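Local atomic coordinates of pyruvate kinase 1 (Trypanosoma brucei brucei, PDB entry 4KCT), a protein that catalyses the transfer of phosphate from phosphoenolpyruvate to ADP, giving pyruvate and ATP in glycolysis, and has an intrinsic decarboxylase activity. Residues A[141-146]-A[176-181]; A[99-105]-A[166-172]; A[185-189]-A[215-219]; A[136-140]-A[152-156]. All coordinates share one frame; numbering follows the deposited sequence.

Interaction 1: residues A[141-146]-A[176-181]; sequences SIYVDD and RGINLP
Tyr143 and Asn179 form a hydrogen-bonded antiparallel pair in the mixed sheet of the B domain, the lid of pyruvate kinase, with Val144 and Ile178 as the next, non-hydrogen-bonded pair. The pairing is mutual: Tyr143 N gives to Asn179 O at 3.0 Å, and Asn179 N returns a bond to Tyr143 O. Past the strand end Asp145 N still reaches Gly177 O at 2.7 Å, nearly straight (164°). Waters lengthen the ladder, one bridging Ser141 O and Pro181 O, another joining Asp145 OD1 to Gly177 N.

Apolar contacts divide between the two faces. On the face with Val144 and Ile178, Val144 CG2 meets Ile178 CD1 at 3.7 Å, the two side chains lying side by side; nearby, Ile142 CG1 packs against Leu180 CD1. The opposite face carries Tyr143 and Asn179, both of which touch Val268 of helix 263-269 in the barrel.

Several polar groups find partners beyond the two segments. Asp145 OD2 bonds to His170 and Asn179 ND2 to Glu269, while Asp146 O accepts from Arg308 of a second subunit. The guanidinium of Arg176 holds on to Asp174 O; its NH2 stays 4.1 Å from Asp145 OD1, beyond a salt bridge.

A CH-pi contact involves the tyrosine: with CG anti to the carbonyl carbon (chi1 -70°), the Tyr143 ring lies under Pro181, whose CG sits 3.6 Å from the ring centroid.

Interaction 2: residues A[99-105]-A[166-172]; sequences EVSFAPG and VNNHHRL
Val100 to Phe102 and His170 to Leu172 pair as a small antiparallel two-stranded ribbon in the B domain, far from the centre of the chain. Val100 with Leu172 and Phe102 with His170 are the hydrogen-bonded pairs, Ser101 and Arg171 the non-hydrogen-bonded pair between them. Phe102 N points almost straight at His170 O (2.8 Å, 178°), whereas the return bond from His170 N meets Phe102 O tilted 27° from the carbonyl plane. Beyond the ribbon the two chains stay together, Gly105 N giving to Val166 O at 2.8 Å.

The inner face holds Val100, Phe102, His170 and Leu172. Leu172 CD1 approaches Phe102 CE2 to 3.7 Å, and Val166 CG2 meets CD1 of the same ring. Val108 and Met149 of neighbouring strands also touch Phe102, enclosing it.

Ser101 and Arg171 occupy the other, more exposed face. Glu99 and Arg171 form a salt bridge at the exposed end of the ribbon, although the modelled separation of OE1 and NH1 is too short to be trusted in detail. In the loops past the ribbon, Pro104 CD lies over the centre of the His169 ring, 3.4 Å from the centroid in a CH-pi contact, while Ala103 CB touches His169 CD2 at 3.8 Å. A largely apolar face (Val100, Phe102, Leu172, with His170 among them) and a polar one (Ser101, Arg171) make this an amphipathic beta ribbon, here packed on the main B-domain sheet.

Interaction 3: residues A[185-189]-A[215-219]; sequences VDLPA and RTAEQ
Ala189 and Gln219 meet where the return link from the B domain, residues 185-189, passes the start of barrel helix 217-227.

The apolar part is small: Ala189 CB rests 3.6 Å from Gln219 CB, its methyl also touching the helix backbone at Gln219 O.

Hydrogen bonds within 215-219 prepare the surface that the link meets. Thr216 is the N-cap, its OG1 accepting from Gln219 N at 3.1 Å. Gln219 extends past the N-cap, and its OE1 accepts from Arg215 N (2.9 Å, 157°). With OE1 so engaged, NE2 is on the side of the link, where a water joins it to Ala189 N, the latter bond being weak.

Charge-assisted bonds come from Arg215, bent at chi2 and chi3. Two conformers are deposited, so the details of the one described here are tentative. In it NH2 gives to Leu187 O at 2.6 Å, and NH1 gives to Pro188 O from above the carbonyl plane, away from a lone pair, at 3.3 Å. NE bonds to Phe213 O, and the side chain touches Pro88 on the outgoing connection to the B domain.

The cation thus meets main-chain carbonyls of the link, with the nearby Asp186 carboxylate too distant for a salt bridge (OD2 to NH2, 5.3 Å). In this conformer the guanidinium therefore holds the link through its backbone and not through an acidic side chain.

Interaction 4: residues A[136-140]-A[152-156]; sequences VRPGG and RVVSK
Gly139 and Gly140 bring a type II turn directly against Val153, a turn hydrogen-bonded to the edge of a strand that bulges at the very next residues, Val154 and Ser155. The turn runs from Arg137 to Gly140, closed by Gly140 N to Arg137 O, and Gly139 takes its third position with a positive phi of 94°. Two backbone bonds join it to Val153, both almost straight. Gly139 N gives to Val153 O at 2.7 Å (174°), with only a weak CA-H contact from Pro138 beside it, and Val153 N gives to Gly140 O at 2.9 Å.

Val153 supplies the side chain that fills the bend. Its CG2 meets CG2 of Val136 tip to tip at 3.6 Å, while CG1 lies 3.8 Å from Pro138 CA. Val136 adopts the crowded first torsion (chi1 63° for CG1), which sets CG2 anti to its own backbone N and directs it at Val153. Beyond the valines, the ring of Pro138 leans over the strand, CB lying 3.6 Å from Val154 O.

Val154 and Ser155 both face Lys163 in a classic beta bulge, with Ser155 OG bonded to Glu157 and Lys163. The turn links the end of helix 132-135 to the start of strand 141-144, lying alongside strand 149-158, whose other edge pairs with strand 161-166; Leu162 of that strand also touches Val136.

Interactions 1, 2 and 4 belong to the B domain, and interaction 3 lies at its return to the barrel. The hub is interaction 1. It touches interaction 2 through a probable hydrogen bond between His170 NE2 and Asp145 OD2 (2.9 Å), and interaction 4 through Ile142 CD1 against Val153 CG2 (4.0 Å). Toward the hinge, Leu180 CD2 packs on Val185 CG2 of interaction 3, also at 4.0 Å. Interactions 2 and 3 stand apart, their nearest atoms about 18 Å distant. Interaction 1 also approaches the active site: the side chain of Asp146 is about 7 Å from bound pyruvate, as suits a lid over the barrel mouth.

Interaction 1: residues A[141-146]-A[176-181]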
loop_
_atom_site.group_PDB
_atom_site.type_symbol
_atom_site.label_atom_id
_atom_site.label_comp_id
_atom_site.label_asym_id
_atom_site.label_seq_id
_atom_site.Cartn_x
_atom_site.Cartn_y
_atom_site.Cartn_z
ATOM N N SER A 141 -40.021 20.241 -2.185
ATOM C CA SER A 141 -40.217 20.763 -3.518
ATOM C C SER A 141 -41.045 19.837 -4.409
ATOM O O SER A 141 -40.930 18.602 -4.345
ATOM C CB SER A 141 -38.863 21.037 -4.175
ATOM O OG SER A 141 -38.178 22.044 -3.467
ATOM N N ILE A 142 -41.788 20.445 -5.320
ATOM C CA ILE A 142 -42.332 19.734 -6.441
ATOM C C ILE A 142 -41.764 20.350 -7.694
ATOM O O ILE A 142 -41.788 21.559 -7.847
ATOM C CB ILE A 142 -43.871 19.840 -6.466
ATOM C CG1 ILE A 142 -44.465 19.143 -5.236
ATOM C CG2 ILE A 142 -44.420 19.253 -7.755
ATOM C CD1 ILE A 142 -45.948 19.448 -5.001
ATOM N N TYR A 143 -41.234 19.518 -8.579
ATOM C CA TYR A 143 -40.675 19.992 -9.824
ATOM C C TYR A 143 -41.682 19.734 -10.924
ATOM O O TYR A 143 -42.257 18.639 -11.003
ATOM C CB TYR A 143 -39.376 19.236 -10.141
ATOM C CG TYR A 143 -38.208 19.576 -9.219
ATOM C CD1 TYR A 143 -37.008 18.846 -9.278
ATOM C CD2 TYR A 143 -38.280 20.652 -8.322
ATOM C CE1 TYR A 143 -35.935 19.144 -8.431
ATOM C CE2 TYR A 143 -37.232 20.923 -7.437
ATOM C CZ TYR A 143 -36.045 20.200 -7.531
ATOM O OH TYR A 143 -34.991 20.491 -6.675
ATOM N N VAL A 144 -41.799 20.673 -11.849
ATOM C CA VAL A 144 -42.737 20.524 -12.938
ATOM C C VAL A 144 -42.026 20.734 -14.274
ATOM O O VAL A 144 -41.138 21.580 -14.384
ATOM C CB VAL A 144 -43.919 21.510 -12.787
ATOM C CG1 VAL A 144 -45.071 21.108 -13.691
ATOM C CG2 VAL A 144 -44.371 21.579 -11.320
ATOM N N ASP A 145 -42.362 19.894 -15.255
ATOM C CA ASP A 145 -41.889 20.049 -16.609
ATOM C C ASP A 145 -40.396 19.762 -16.694
ATOM O O ASP A 145 -39.584 20.666 -16.906
ATOM C CB ASP A 145 -42.212 21.444 -17.145
ATOM C CG ASP A 145 -42.379 21.457 -18.640
ATOM O OD1 ASP A 145 -42.210 20.389 -19.269
ATOM O OD2 ASP A 145 -42.698 22.521 -19.189
ATOM N N ASP A 146 -40.041 18.548 -16.294
ATOM C CA ASP A 146 -38.654 18.109 -16.270
ATOM C C ASP A 146 -37.761 19.064 -15.503
ATOM O O ASP A 146 -36.645 19.342 -15.930
ATOM C CB ASP A 146 -38.128 17.918 -17.692
ATOM C CG ASP A 146 -38.328 16.508 -18.195
ATOM O OD1 ASP A 146 -37.329 15.867 -18.573
ATOM O OD2 ASP A 146 -39.478 16.021 -18.172
ATOM N N ARG A 176 -47.927 18.083 -18.072
ATOM C CA ARG A 176 -46.471 18.143 -17.951
ATOM C C ARG A 176 -45.981 17.173 -16.873
ATOM O O ARG A 176 -46.737 16.811 -15.956
ATOM C CB ARG A 176 -46.029 19.563 -17.602
ATOM C CG ARG A 176 -46.461 20.621 -18.614
ATOM C CD ARG A 176 -45.776 20.394 -19.941
ATOM N NE ARG A 176 -46.527 19.446 -20.742
ATOM C CZ ARG A 176 -46.034 18.801 -21.786
ATOM N NH1 ARG A 176 -46.776 17.896 -22.407
ATOM N NH2 ARG A 176 -44.805 19.063 -22.213
ATOM N N GLY A 177 -44.766 16.656 -17.060
ATOM C CA GLY A 177 -44.137 15.751 -16.082
ATOM C C GLY A 177 -43.943 16.381 -14.707
ATOM O O GLY A 177 -43.596 17.568 -14.591
ATOM N N ILE A 178 -44.063 15.547 -13.669
ATOM C CA ILE A 178 -43.836 15.946 -12.270
ATOM C C ILE A 178 -42.714 15.075 -11.691
ATOM O O ILE A 178 -42.664 13.861 -11.938
ATOM C CB ILE A 178 -45.142 15.722 -11.436
ATOM C CG1 ILE A 178 -46.233 16.726 -11.852
ATOM C CG2 ILE A 178 -44.870 15.766 -9.924
ATOM C CD1 ILE A 178 -45.920 18.170 -11.460
ATOM N N ASN A 179 -41.797 15.688 -10.935
ATOM C CA ASN A 179 -40.839 14.930 -10.140
ATOM C C ASN A 179 -40.946 15.354 -8.698
ATOM O O ASN A 179 -41.231 16.498 -8.414
ATOM C CB ASN A 179 -39.399 15.155 -10.645
ATOM C CG ASN A 179 -39.187 14.600 -12.047
ATOM O OD1 ASN A 179 -39.504 15.260 -13.025
ATOM N ND2 ASN A 179 -38.841 13.323 -12.132
ATOM N N LEU A 180 -40.822 14.398 -7.794
ATOM C CA LEU A 180 -40.926 14.680 -6.377
ATOM C C LEU A 180 -39.561 14.389 -5.765
ATOM O O LEU A 180 -39.314 13.276 -5.276
ATOM C CB LEU A 180 -41.995 13.764 -5.757
ATOM C CG LEU A 180 -43.473 14.201 -5.710
ATOM C CD1 LEU A 180 -43.861 15.455 -6.482
ATOM C CD2 LEU A 180 -44.478 13.058 -5.842
ATOM N N PRO A 181 -38.649 15.381 -5.816
ATOM C CA PRO A 181 -37.222 15.092 -5.580
ATOM C C PRO A 181 -37.012 14.666 -4.142
ATOM O O PRO A 181 -37.606 15.249 -3.238
ATOM C CB PRO A 181 -36.533 16.440 -5.855
ATOM C CG PRO A 181 -37.609 17.464 -5.687
ATOM C CD PRO A 181 -38.881 16.793 -6.154
HETATM O O HOH W 1 -39.434 17.227 -2.551
HETATM O O HOH W 2 -42.960 17.649 -19.061
HETATM O O HOH W 3 -40.860 15.791 -15.582
#

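Interaction 2: residues A[99-105]-A[166-172]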
loop_
_atom_site.group_PDB
_atom_site.type_symbol
_atom_site.label_atom_id
_atom_site.label_comp_id
_atom_site.label_asym_id
_atom_site.label_seq_id
_atom_site.Cartn_x
_atom_site.Cartn_y
_atom_site.Cartn_z
ATOM N N GLU A 99 -53.181 26.275 -21.433
ATOM C CA GLU A 99 -51.915 26.852 -20.950
ATOM C C GLU A 99 -52.161 27.804 -19.805
ATOM O O GLU A 99 -53.162 28.507 -19.790
ATOM C CB GLU A 99 -51.179 27.587 -22.072
ATOM C CG GLU A 99 -51.981 28.710 -22.726
ATOM C CD GLU A 99 -51.218 29.394 -23.864
ATOM O OE1 GLU A 99 -49.985 29.587 -23.721
ATOM O OE2 GLU A 99 -51.847 29.718 -24.909
ATOM N N VAL A 100 -51.200 27.885 -18.892
ATOM C CA VAL A 100 -51.229 28.866 -17.803
ATOM C C VAL A 100 -49.804 29.343 -17.529
ATOM O O VAL A 100 -48.859 28.550 -17.576
ATOM C CB VAL A 100 -51.791 28.244 -16.498
ATOM C CG1 VAL A 100 -51.429 29.103 -15.305
ATOM C CG2 VAL A 100 -53.304 28.081 -16.593
ATOM N N SER A 101 -49.652 30.630 -17.236
ATOM C CA SER A 101 -48.331 31.188 -16.922
ATOM C C SER A 101 -48.203 31.585 -15.452
ATOM O O SER A 101 -49.112 32.195 -14.884
ATOM C CB SER A 101 -48.031 32.393 -17.818
ATOM O OG SER A 101 -47.849 31.978 -19.154
ATOM N N PHE A 102 -47.097 31.183 -14.829
ATOM C CA PHE A 102 -46.851 31.483 -13.419
ATOM C C PHE A 102 -45.660 32.414 -13.284
ATOM O O PHE A 102 -44.723 32.362 -14.089
ATOM C CB PHE A 102 -46.568 30.201 -12.629
ATOM C CG PHE A 102 -47.717 29.219 -12.621
ATOM C CD1 PHE A 102 -48.648 29.232 -11.594
ATOM C CD2 PHE A 102 -47.825 28.247 -13.614
ATOM C CE1 PHE A 102 -49.686 28.317 -11.568
ATOM C CE2 PHE A 102 -48.853 27.322 -13.587
ATOM C CZ PHE A 102 -49.787 27.357 -12.558
ATOM N N ALA A 103 -45.657 33.197 -12.209
ATOM C CA ALA A 103 -44.536 34.071 -11.891
ATOM C C ALA A 103 -44.053 33.769 -10.476
ATOM O O ALA A 103 -44.822 33.267 -9.655
ATOM C CB ALA A 103 -44.963 35.536 -12.011
ATOM N N PRO A 104 -42.768 34.049 -10.192
ATOM C CA PRO A 104 -42.258 33.854 -8.826
ATOM C C PRO A 104 -43.190 34.486 -7.806
ATOM O O PRO A 104 -43.738 35.567 -8.050
ATOM C CB PRO A 104 -40.907 34.602 -8.841
ATOM C CG PRO A 104 -40.557 34.752 -10.288
ATOM C CD PRO A 104 -41.861 34.874 -11.013
ATOM N N GLY A 105 -43.404 33.800 -6.691
ATOM C CA GLY A 105 -44.245 34.327 -5.619
ATOM C C GLY A 105 -45.720 33.985 -5.773
ATOM O O GLY A 105 -46.480 34.087 -4.819
ATOM N N VAL A 166 -44.689 29.342 -6.063
ATOM C CA VAL A 166 -43.962 29.242 -7.345
ATOM C C VAL A 166 -42.614 29.955 -7.261
ATOM O O VAL A 166 -42.548 31.111 -6.824
ATOM C CB VAL A 166 -44.779 29.859 -8.490
ATOM C CG1 VAL A 166 -43.940 29.920 -9.780
ATOM C CG2 VAL A 166 -46.062 29.063 -8.704
ATOM N N ASN A 167 -41.546 29.280 -7.694
ATOM C CA ASN A 167 -40.190 29.821 -7.558
ATOM C C ASN A 167 -39.715 30.594 -8.766
ATOM O O ASN A 167 -38.875 31.466 -8.643
ATOM C CB ASN A 167 -39.179 28.731 -7.222
ATOM C CG ASN A 167 -39.325 28.223 -5.814
ATOM O OD1 ASN A 167 -39.097 27.043 -5.548
ATOM N ND2 ASN A 167 -39.848 29.058 -4.939
ATOM N N ASN A 168 -40.215 30.252 -9.944
ATOM C CA ASN A 168 -39.706 30.876 -11.160
ATOM C C ASN A 168 -40.746 31.015 -12.257
ATOM O O ASN A 168 -41.808 30.390 -12.196
ATOM C CB ASN A 168 -38.457 30.144 -11.668
ATOM C CG ASN A 168 -38.683 28.654 -11.857
ATOM O OD1 ASN A 168 -38.989 27.929 -10.909
ATOM N ND2 ASN A 168 -38.428 28.179 -13.059
ATOM N N HIS A 169 -40.481 31.911 -13.207
ATOM C CA HIS A 169 -41.385 32.131 -14.340
ATOM C C HIS A 169 -41.475 30.871 -15.156
ATOM O O HIS A 169 -40.468 30.274 -15.462
ATOM C CB HIS A 169 -40.873 33.281 -15.228
ATOM C CG HIS A 169 -41.120 34.658 -14.655
ATOM N ND1 HIS A 169 -40.167 35.352 -13.990
ATOM C CD2 HIS A 169 -42.253 35.483 -14.692
ATOM C CE1 HIS A 169 -40.659 36.560 -13.629
ATOM N NE2 HIS A 169 -41.931 36.640 -14.060
ATOM N N HIS A 170 -42.692 30.455 -15.502
ATOM C CA HIS A 170 -42.890 29.333 -16.408
ATOM C C HIS A 170 -44.291 29.301 -16.958
ATOM O O HIS A 170 -45.235 29.737 -16.300
ATOM C CB HIS A 170 -42.569 28.014 -15.717
ATOM C CG HIS A 170 -42.286 26.884 -16.674
ATOM N ND1 HIS A 170 -41.407 26.999 -17.692
ATOM C CD2 HIS A 170 -42.876 25.629 -16.810
ATOM C CE1 HIS A 170 -41.416 25.870 -18.421
ATOM N NE2 HIS A 170 -42.272 25.014 -17.850
ATOM N N ARG A 171 -44.432 28.743 -18.158
ATOM C CA ARG A 171 -45.740 28.534 -18.789
ATOM C C ARG A 171 -45.997 27.039 -18.854
ATOM O O ARG A 171 -45.205 26.297 -19.440
ATOM C CB ARG A 171 -45.739 29.097 -20.228
ATOM C CG ARG A 171 -47.108 29.035 -20.902
ATOM C CD ARG A 171 -47.095 29.665 -22.297
ATOM N NE ARG A 171 -46.399 28.814 -23.255
ATOM C CZ ARG A 171 -47.002 28.007 -24.124
ATOM N NH1 ARG A 171 -48.324 28.008 -24.240
ATOM N NH2 ARG A 171 -46.278 27.248 -24.924
ATOM N N LEU A 172 -47.048 26.580 -18.192
ATOM C CA LEU A 172 -47.398 25.168 -18.256
ATOM C C LEU A 172 -48.402 24.934 -19.377
ATOM O O LEU A 172 -49.357 25.677 -19.510
ATOM C CB LEU A 172 -47.988 24.695 -16.916
ATOM C CG LEU A 172 -47.002 24.535 -15.767
ATOM C CD1 LEU A 172 -47.709 23.915 -14.561
ATOM C CD2 LEU A 172 -45.819 23.677 -16.206
#

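Interaction 3: residues A[185-189]-A[215-219]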
loop_
_atom_site.group_PDB
_atom_site.type_symbol
_atom_site.label_atom_id
_atom_site.label_comp_id
_atom_site.label_asym_id
_atom_site.label_seq_id
_atom_site.Cartn_x
_atom_site.Cartn_y
_atom_site.Cartn_z
ATOM N N VAL A 185 -41.795 7.524 -3.797
ATOM C CA VAL A 185 -42.928 7.417 -4.690
ATOM C C VAL A 185 -43.246 5.940 -4.901
ATOM O O VAL A 185 -42.332 5.114 -5.029
ATOM C CB VAL A 185 -42.600 8.072 -6.038
ATOM C CG1 VAL A 185 -43.598 7.637 -7.107
ATOM C CG2 VAL A 185 -42.556 9.593 -5.882
ATOM N N ASP A 186 -44.530 5.601 -4.841
ATOM C CA ASP A 186 -44.973 4.210 -4.960
ATOM C C ASP A 186 -45.846 4.027 -6.206
ATOM O O ASP A 186 -47.025 4.386 -6.207
ATOM C CB ASP A 186 -45.747 3.794 -3.693
ATOM C CG ASP A 186 -46.132 2.316 -3.694
ATOM O OD1 ASP A 186 -46.830 1.884 -2.738
ATOM O OD2 ASP A 186 -45.745 1.588 -4.644
ATOM N N LEU A 187 -45.213 3.612 -7.295
ATOM C CA LEU A 187 -45.886 3.371 -8.573
ATOM C C LEU A 187 -45.435 2.000 -9.050
ATOM O O LEU A 187 -44.336 1.557 -8.697
ATOM C CB LEU A 187 -45.476 4.436 -9.614
ATOM C CG LEU A 187 -46.093 5.831 -9.411
ATOM C CD1 LEU A 187 -45.427 6.856 -10.323
ATOM C CD2 LEU A 187 -47.610 5.787 -9.642
ATOM N N PRO A 188 -46.307 1.292 -9.797
ATOM C CA PRO A 188 -45.964 -0.056 -10.290
ATOM C C PRO A 188 -44.679 -0.008 -11.121
ATOM O O PRO A 188 -44.423 0.987 -11.774
ATOM C CB PRO A 188 -47.152 -0.416 -11.198
ATOM C CG PRO A 188 -48.258 0.512 -10.796
ATOM C CD PRO A 188 -47.573 1.785 -10.372
ATOM N N ALA A 189 -43.920 -1.102 -11.133
ATOM C CA ALA A 189 -42.717 -1.185 -11.959
ATOM C C ALA A 189 -43.108 -1.278 -13.420
ATOM O O ALA A 189 -42.428 -0.750 -14.293
ATOM C CB ALA A 189 -41.891 -2.398 -11.563
ATOM N N ARG A 215 -36.818 1.406 -8.559
ATOM C CA ARG A 215 -36.658 1.986 -7.241
ATOM C C ARG A 215 -36.235 0.962 -6.203
ATOM O O ARG A 215 -35.653 1.325 -5.182
ATOM C CB ARG A 215 -37.919 2.736 -6.816
ATOM C CG ARG A 215 -38.209 3.961 -7.681
ATOM C CD ARG A 215 -39.704 4.120 -7.951
ATOM N NE ARG A 215 -40.167 3.383 -9.138
ATOM C CZ ARG A 215 -41.413 2.928 -9.287
ATOM N NH1 ARG A 215 -41.787 2.309 -10.407
ATOM N NH2 ARG A 215 -42.298 3.138 -8.326
ATOM N N THR A 216 -36.553 -0.317 -6.453
ATOM C CA THR A 216 -36.293 -1.404 -5.490
ATOM C C THR A 216 -35.940 -2.676 -6.242
ATOM O O THR A 216 -36.321 -2.850 -7.410
ATOM C CB THR A 216 -37.554 -1.737 -4.627
ATOM O OG1 THR A 216 -38.583 -2.225 -5.486
ATOM C CG2 THR A 216 -38.071 -0.507 -3.878
ATOM N N ALA A 217 -35.380 -3.640 -5.511
ATOM C CA ALA A 217 -35.172 -4.980 -6.039
ATOM C C ALA A 217 -36.496 -5.664 -6.392
ATOM O O ALA A 217 -36.557 -6.448 -7.334
ATOM C CB ALA A 217 -34.385 -5.834 -5.047
ATOM N N GLU A 218 -37.547 -5.405 -5.616
ATOM C CA GLU A 218 -38.845 -6.035 -5.908
ATOM C C GLU A 218 -39.374 -5.601 -7.285
ATOM O O GLU A 218 -39.900 -6.413 -8.057
ATOM C CB GLU A 218 -39.866 -5.732 -4.805
ATOM C CG GLU A 218 -41.172 -6.505 -4.948
ATOM C CD GLU A 218 -40.974 -8.019 -5.113
ATOM O OE1 GLU A 218 -41.716 -8.630 -5.916
ATOM O OE2 GLU A 218 -40.071 -8.599 -4.452
ATOM N N GLN A 219 -39.149 -4.342 -7.634
ATOM C CA GLN A 219 -39.497 -3.885 -8.970
ATOM C C GLN A 219 -38.749 -4.620 -10.083
ATOM O O GLN A 219 -39.325 -4.897 -11.148
ATOM C CB GLN A 219 -39.259 -2.394 -9.089
ATOM C CG GLN A 219 -40.155 -1.584 -8.196
ATOM C CD GLN A 219 -40.372 -0.208 -8.737
ATOM O OE1 GLN A 219 -39.442 0.424 -9.235
ATOM N NE2 GLN A 219 -41.625 0.240 -8.729
HETATM O O HOH W 4 -43.627 -1.900 -8.025
#

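Interaction 4: residues A[136-140]-A[152-156]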
loop_
_atom_site.group_PDB
_atom_site.type_symbol
_atom_site.label_atom_id
_atom_site.label_comp_id
_atom_site.label_asym_id
_atom_site.label_seq_id
_atom_site.Cartn_x
_atom_site.Cartn_y
_atom_site.Cartn_z
ATOM N N VAL A 136 -44.798 14.367 -0.059
ATOM C CA VAL A 136 -44.073 15.627 0.079
ATOM C C VAL A 136 -44.602 16.478 1.232
ATOM O O VAL A 136 -45.805 16.671 1.375
ATOM C CB VAL A 136 -44.030 16.443 -1.243
ATOM C CG1 VAL A 136 -45.416 16.840 -1.676
ATOM C CG2 VAL A 136 -43.170 17.687 -1.070
ATOM N N ARG A 137 -43.676 17.006 2.027
ATOM C CA ARG A 137 -43.994 17.711 3.260
ATOM C C ARG A 137 -43.748 19.217 3.064
ATOM O O ARG A 137 -42.956 19.614 2.196
ATOM C CB ARG A 137 -43.097 17.192 4.393
ATOM C CG ARG A 137 -43.681 16.036 5.195
ATOM C CD ARG A 137 -44.604 15.180 4.351
ATOM N NE ARG A 137 -44.620 13.789 4.795
ATOM C CZ ARG A 137 -45.572 13.256 5.555
ATOM N NH1 ARG A 137 -45.508 11.978 5.902
ATOM N NH2 ARG A 137 -46.596 13.998 5.960
ATOM N N PRO A 138 -44.402 20.062 3.888
ATOM C CA PRO A 138 -44.133 21.497 3.843
ATOM C C PRO A 138 -42.624 21.766 3.852
ATOM O O PRO A 138 -41.888 21.083 4.557
ATOM C CB PRO A 138 -44.774 22.006 5.136
ATOM C CG PRO A 138 -45.896 21.056 5.380
ATOM C CD PRO A 138 -45.377 19.714 4.943
ATOM N N GLY A 139 -42.169 22.654 2.969
ATOM C CA GLY A 139 -40.740 22.934 2.828
ATOM C C GLY A 139 -40.082 22.101 1.745
ATOM O O GLY A 139 -38.999 22.436 1.275
ATOM N N GLY A 140 -40.727 21.005 1.351
ATOM C CA GLY A 140 -40.237 20.201 0.228
ATOM C C GLY A 140 -40.521 20.853 -1.122
ATOM O O GLY A 140 -41.207 21.873 -1.204
ATOM N N ARG A 152 -42.232 25.346 -4.038
ATOM C CA ARG A 152 -41.999 24.985 -2.652
ATOM C C ARG A 152 -43.326 24.750 -1.981
ATOM O O ARG A 152 -44.227 25.581 -2.076
ATOM C CB ARG A 152 -41.259 26.113 -1.923
ATOM C CG ARG A 152 -41.047 25.834 -0.436
ATOM C CD ARG A 152 -40.157 26.895 0.211
ATOM N NE ARG A 152 -40.481 28.241 -0.260
ATOM C CZ ARG A 152 -41.359 29.051 0.324
ATOM N NH1 ARG A 152 -41.614 30.243 -0.199
ATOM N NH2 ARG A 152 -41.979 28.672 1.431
ATOM N N VAL A 153 -43.456 23.627 -1.292
ATOM C CA VAL A 153 -44.702 23.324 -0.606
ATOM C C VAL A 153 -44.771 24.159 0.672
ATOM O O VAL A 153 -43.873 24.089 1.508
ATOM C CB VAL A 153 -44.782 21.840 -0.215
ATOM C CG1 VAL A 153 -46.045 21.582 0.605
ATOM C CG2 VAL A 153 -44.742 20.952 -1.464
ATOM N N VAL A 154 -45.808 24.985 0.791
ATOM C CA VAL A 154 -45.951 25.872 1.943
ATOM C C VAL A 154 -46.698 25.172 3.064
ATOM O O VAL A 154 -46.259 25.180 4.212
ATOM C CB VAL A 154 -46.706 27.173 1.591
ATOM C CG1 VAL A 154 -46.783 28.071 2.814
ATOM C CG2 VAL A 154 -46.028 27.900 0.434
ATOM N N SER A 155 -47.839 24.579 2.742
ATOM C CA SER A 155 -48.645 23.923 3.765
ATOM C C SER A 155 -49.556 22.866 3.160
ATOM O O SER A 155 -49.847 22.885 1.958
ATOM C CB SER A 155 -49.477 24.949 4.533
ATOM O OG SER A 155 -50.340 25.632 3.655
ATOM N N LYS A 156 -49.968 21.922 3.985
ATOM C CA LYS A 156 -50.993 20.975 3.601
ATOM C C LYS A 156 -52.373 21.501 3.991
ATOM O O LYS A 156 -52.619 21.750 5.157
ATOM C CB LYS A 156 -50.740 19.642 4.287
ATOM C CG LYS A 156 -51.861 18.639 4.082
ATOM C CD LYS A 156 -51.340 17.227 4.223
ATOM C CE LYS A 156 -52.197 16.422 5.168
ATOM N NZ LYS A 156 -51.643 15.050 5.285
#